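Local coordinates for serine protease inhibitor 2 (PDB 3PZF), which inhibits clip-domain serine proteases that activate phenoloxidase, and so restrains melanization in the hemolymph of the mosquito Anopheles gambiae, at residues N122-I127 and P316-G321; I127-T130 and A134-E137. One frame throughout, in Å; residues are numbered along the deposited sequence.

Contact 1. Residues N122-I127 and P316-G321; sequences NKYQQI and PLLARG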
loop_
_atom_site.group_PDB
_atom_site.type_symbol
_atom_site.label_atom_id
_atom_site.label_comp_id
_atom_site.label_asym_id
_atom_site.label_seq_id
_atom_site.Cartn_x
_atom_site.Cartn_y
_atom_site.Cartn_z
ATOM N N ASN A 122 -17.468 -22.522 6.658
ATOM C CA ASN A 122 -16.155 -23.087 6.910
ATOM C C ASN A 122 -15.301 -23.111 5.658
ATOM O O ASN A 122 -14.124 -22.786 5.701
ATOM C CB ASN A 122 -16.261 -24.508 7.472
ATOM C CG ASN A 122 -14.910 -25.061 7.868
ATOM O OD1 ASN A 122 -14.312 -24.630 8.863
ATOM N ND2 ASN A 122 -14.397 -25.990 7.072
ATOM N N LYS A 123 -15.891 -23.514 4.543
ATOM C CA LYS A 123 -15.134 -23.538 3.310
ATOM C C LYS A 123 -14.588 -22.122 3.027
ATOM O O LYS A 123 -13.480 -21.971 2.511
ATOM C CB LYS A 123 -15.997 -24.093 2.180
ATOM C CG LYS A 123 -16.345 -25.567 2.438
ATOM C CD LYS A 123 -17.036 -26.229 1.279
ATOM C CE LYS A 123 -17.434 -27.671 1.698
ATOM N NZ LYS A 123 -18.386 -28.274 0.762
ATOM N N TYR A 124 -15.320 -21.083 3.426
ATOM C CA TYR A 124 -14.822 -19.706 3.205
ATOM C C TYR A 124 -13.600 -19.377 4.073
ATOM O O TYR A 124 -12.630 -18.807 3.588
ATOM C CB TYR A 124 -15.917 -18.648 3.450
ATOM C CG TYR A 124 -15.440 -17.270 3.025
ATOM C CD1 TYR A 124 -15.532 -16.869 1.695
ATOM C CD2 TYR A 124 -14.853 -16.403 3.931
ATOM C CE1 TYR A 124 -15.059 -15.622 1.276
ATOM C CE2 TYR A 124 -14.394 -15.150 3.522
ATOM C CZ TYR A 124 -14.493 -14.777 2.193
ATOM O OH TYR A 124 -14.017 -13.560 1.775
ATOM N N GLN A 125 -13.635 -19.712 5.362
ATOM C CA GLN A 125 -12.459 -19.509 6.203
ATOM C C GLN A 125 -11.276 -20.254 5.565
ATOM O O GLN A 125 -10.176 -19.728 5.494
ATOM C CB GLN A 125 -12.730 -19.974 7.656
ATOM C CG GLN A 125 -11.517 -19.837 8.612
ATOM C CD GLN A 125 -11.525 -18.564 9.476
ATOM O OE1 GLN A 125 -12.505 -18.271 10.180
ATOM N NE2 GLN A 125 -10.417 -17.840 9.465
ATOM N N GLN A 126 -11.512 -21.461 5.052
ATOM C CA GLN A 126 -10.458 -22.231 4.376
ATOM C C GLN A 126 -9.809 -21.479 3.205
ATOM O O GLN A 126 -8.582 -21.319 3.165
ATOM C CB GLN A 126 -11.017 -23.572 3.868
ATOM N N ILE A 127 -10.614 -21.048 2.236
ATOM C CA ILE A 127 -10.075 -20.307 1.087
ATOM C C ILE A 127 -9.385 -19.028 1.537
ATOM O O ILE A 127 -8.324 -18.664 1.037
ATOM C CB ILE A 127 -11.185 -19.939 0.092
ATOM C CG1 ILE A 127 -11.786 -21.208 -0.524
ATOM C CG2 ILE A 127 -10.636 -19.076 -1.031
ATOM C CD1 ILE A 127 -10.761 -22.162 -1.008
ATOM N N PRO A 316 -23.176 -14.253 0.567
ATOM C CA PRO A 316 -23.734 -15.591 0.857
ATOM C C PRO A 316 -22.709 -16.725 0.933
ATOM O O PRO A 316 -23.038 -17.794 1.471
ATOM C CB PRO A 316 -24.678 -15.836 -0.322
ATOM C CG PRO A 316 -24.100 -14.980 -1.437
ATOM C CD PRO A 316 -23.556 -13.759 -0.764
ATOM N N LEU A 317 -21.516 -16.542 0.365
ATOM C CA LEU A 317 -20.517 -17.598 0.439
ATOM C C LEU A 317 -19.596 -17.417 1.658
ATOM O O LEU A 317 -18.797 -18.305 1.974
ATOM C CB LEU A 317 -19.711 -17.718 -0.882
ATOM C CG LEU A 317 -20.525 -17.919 -2.166
ATOM C CD1 LEU A 317 -19.611 -18.093 -3.393
ATOM C CD2 LEU A 317 -21.482 -19.124 -2.047
ATOM N N LEU A 318 -19.732 -16.287 2.364
ATOM C CA LEU A 318 -18.996 -16.049 3.605
ATOM C C LEU A 318 -19.917 -16.307 4.795
ATOM O O LEU A 318 -19.513 -16.925 5.751
ATOM C CB LEU A 318 -18.473 -14.597 3.682
ATOM C CG LEU A 318 -17.676 -14.103 4.898
ATOM C CD1 LEU A 318 -16.879 -12.810 4.525
ATOM C CD2 LEU A 318 -18.648 -13.820 6.072
ATOM N N ALA A 319 -21.147 -15.813 4.704
ATOM C CA ALA A 319 -22.109 -15.876 5.804
ATOM C C ALA A 319 -23.247 -16.819 5.470
ATOM O O ALA A 319 -23.943 -16.646 4.473
ATOM C CB ALA A 319 -22.652 -14.478 6.115
ATOM N N ARG A 320 -23.454 -17.799 6.339
ATOM C CA ARG A 320 -24.470 -18.810 6.143
ATOM C C ARG A 320 -25.857 -18.178 6.173
ATOM O O ARG A 320 -26.249 -17.559 7.164
ATOM C CB ARG A 320 -24.362 -19.871 7.232
ATOM C CG ARG A 320 -25.377 -21.007 7.084
ATOM C CD ARG A 320 -24.992 -22.160 7.983
ATOM N NE ARG A 320 -23.618 -22.600 7.748
ATOM C CZ ARG A 320 -23.280 -23.639 6.987
ATOM N NH1 ARG A 320 -24.216 -24.374 6.386
ATOM N NH2 ARG A 320 -22.002 -23.952 6.850
ATOM N N GLY A 321 -26.594 -18.356 5.083
ATOM C CA GLY A 321 -27.887 -17.730 4.902
ATOM C C GLY A 321 -29.002 -18.508 5.578
ATOM O O GLY A 321 -29.585 -18.013 6.547
#
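The Tyr124 ring lies against Leu318, whose CB sits over the centre of one ring face. Leu318 CB is 3.9 Å from the centroid of the Tyr124 ring and only 6° off the ring normal, a well-centred CH-pi contact. The rest of the leucine side chain runs outward over the CD2-CE2 side of the ring. Leu318 CG is 3.7 Å from Tyr124 CE2, and Leu318 CD1 is 3.6 Å from the same atom. The two side chains meet at a slant. Leu318 carries CG opposite its own backbone N (chi1 180°), which lays CG and CD1 along the ring, CD1 on the side of the phenol oxygen.

The carbonyl of Leu317 comes to the root of the tyrosine. Leu317 O is 3.3 Å from Tyr124 CB and approaches the ring obliquely. Leu317 O only packs here; the side-chain part of the contact is apolar. The Leu317 side chain turns its end away from the helix.

Tyr124 OH is hydrogen-bonded to the backbone O of Leu54. The buried hydroxyl is thus satisfied, and the far end of the ring is held in place.

The contact joins the first turns of helix 122-132, helix E of the serpin fold, to the loop between helix 297-302 and strand 332-341. Backbone bonds also tie this loop to its surroundings: Leu317 pairs with Ala58, at the end of helix 45-58 (helix B), and Leu318 with Ile121, just before helix 122-132. Phe112 of strand 105-115 and Leu136 of strand 134-139 touch both Tyr124 and Leu318. The pair fills a small apolar cluster between two helices, two strands and the loop.

Contact 2. Residues I127-T130 and A134-E137; sequences IANT and AMLE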
loop_
_atom_site.group_PDB
_atom_site.type_symbol
_atom_site.label_atom_id
_atom_site.label_comp_id
_atom_site.label_asym_id
_atom_site.label_seq_id
_atom_site.Cartn_x
_atom_site.Cartn_y
_atom_site.Cartn_z
ATOM N N ILE A 127 -10.614 -21.048 2.236
ATOM C CA ILE A 127 -10.075 -20.307 1.087
ATOM C C ILE A 127 -9.385 -19.028 1.537
ATOM O O ILE A 127 -8.324 -18.664 1.037
ATOM C CB ILE A 127 -11.185 -19.939 0.092
ATOM C CG1 ILE A 127 -11.786 -21.208 -0.524
ATOM C CG2 ILE A 127 -10.636 -19.076 -1.031
ATOM C CD1 ILE A 127 -10.761 -22.162 -1.008
ATOM N N ALA A 128 -9.980 -18.330 2.486
ATOM C CA ALA A 128 -9.429 -17.048 2.908
ATOM C C ALA A 128 -8.023 -17.238 3.473
ATOM O O ALA A 128 -7.106 -16.513 3.098
ATOM C CB ALA A 128 -10.344 -16.388 3.932
ATOM N N ASN A 129 -7.858 -18.245 4.337
ATOM C CA ASN A 129 -6.568 -18.559 4.954
ATOM C C ASN A 129 -5.540 -19.043 3.926
ATOM O O ASN A 129 -4.392 -18.616 3.944
ATOM C CB ASN A 129 -6.708 -19.671 6.023
ATOM C CG ASN A 129 -7.713 -19.341 7.131
ATOM O OD1 ASN A 129 -8.088 -18.188 7.340
ATOM N ND2 ASN A 129 -8.132 -20.373 7.868
ATOM N N THR A 130 -5.951 -19.964 3.055
ATOM C CA THR A 130 -5.014 -20.645 2.155
ATOM C C THR A 130 -4.510 -19.739 1.035
ATOM O O THR A 130 -3.299 -19.632 0.818
ATOM C CB THR A 130 -5.659 -21.916 1.538
ATOM O OG1 THR A 130 -5.891 -22.872 2.582
ATOM C CG2 THR A 130 -4.767 -22.535 0.483
ATOM N N ALA A 134 -5.806 -14.467 4.812
ATOM C CA ALA A 134 -6.779 -13.685 5.573
ATOM C C ALA A 134 -7.558 -14.587 6.531
ATOM O O ALA A 134 -7.683 -15.799 6.300
ATOM C CB ALA A 134 -7.742 -13.011 4.610
ATOM N N MET A 135 -8.109 -14.001 7.594
ATOM C CA MET A 135 -8.866 -14.783 8.568
ATOM C C MET A 135 -10.171 -14.076 8.923
ATOM O O MET A 135 -10.391 -12.934 8.513
ATOM C CB MET A 135 -8.025 -15.015 9.821
ATOM C CG MET A 135 -6.824 -15.912 9.568
ATOM S SD MET A 135 -5.940 -16.410 11.062
ATOM C CE MET A 135 -4.420 -15.461 10.890
ATOM N N LEU A 136 -11.035 -14.794 9.643
ATOM C CA LEU A 136 -12.278 -14.250 10.157
ATOM C C LEU A 136 -12.380 -14.579 11.635
ATOM O O LEU A 136 -12.109 -15.707 12.055
ATOM C CB LEU A 136 -13.480 -14.844 9.413
ATOM C CG LEU A 136 -13.412 -14.636 7.894
ATOM C CD1 LEU A 136 -12.814 -15.861 7.177
ATOM C CD2 LEU A 136 -14.784 -14.323 7.328
ATOM N N GLU A 137 -12.821 -13.595 12.399
ATOM C CA GLU A 137 -12.966 -13.726 13.852
ATOM C C GLU A 137 -14.320 -13.186 14.293
ATOM O O GLU A 137 -14.797 -12.200 13.748
ATOM C CB GLU A 137 -11.852 -12.904 14.486
ATOM C CG GLU A 137 -11.682 -13.048 15.976
ATOM C CD GLU A 137 -10.448 -12.302 16.452
ATOM O OE1 GLU A 137 -10.494 -11.722 17.551
ATOM O OE2 GLU A 137 -9.435 -12.295 15.712
#
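Ala128 and Ala134 are joined by one backbone hydrogen bond. Ala134 N donates to Ala128 O at 3.0 Å, and the bond is nearly straight, with 170° at the hydrogen. The donor stands 51° out of the carbonyl plane. The bond spans six residues and brings the start of the strand back against the last turns of the helix. The methyl groups of the two alanines lie close by, CB of Ala128 being 4.3 Å from CB of Ala134. Leu136 CD1 also reaches Ala128 CB, at 4.1 Å. With only methyl groups at Ala128 and Ala134, helix and strand lie close, their nearest CA atoms, those of Asn129 and Ala134, 4.9 Å apart.

Ala134 O faces the backbone of Asn129. Ala134 O is 3.3 Å from Asn129 CA, a bent CA-H...O contact. The nearby Asn129 N is badly angled for a hydrogen bond to it.

The first torsion of Asn129 (chi1 -57°) swings the amide over to the strand. Modelled OD1 of Asn129 stands 2.6 Å from Ala134 O. Two acceptors so close make the modelled orientation of this amide doubtful. The amide also lies next to CG of Met135, whose side chain crosses it at about a right angle.

Further out, Leu54 of helix 45-58 touches both alanines and backs the junction. Leu136 packs on Phe112 and Val120.

The contact closes the beta-alpha-beta crossover made of strand 105-115, helix 122-132 and strand 134-139. Strand 134-139 runs parallel to 105-115, and Met135 makes backbone bonds with Thr110 and Phe112. In serpin terms, strand 134-139 is s1A and strand 105-115 is s2A of the large sheet A, with helix E between them in sequence.

How the contacts relate
Both contacts use helix 122-132 and share Ile127 as a segment end. Contact 1 packs the early part of the helix against a loop from far along the chain. Contact 2 joins its later part to the strand that follows almost at once. Contact 1 is buried, and its chemistry is an aromatic face against leucine. Contact 2 is partly buried, with a backbone hydrogen bond, methyl packing and a more exposed margin where the Asn129 amide meets Met135. Leu136 links them: its CD2 lies 3.8 Å from Leu318 CG, and its CD1 lies 3.9 Å from Tyr124 CD2. Helix 45-58 borders both.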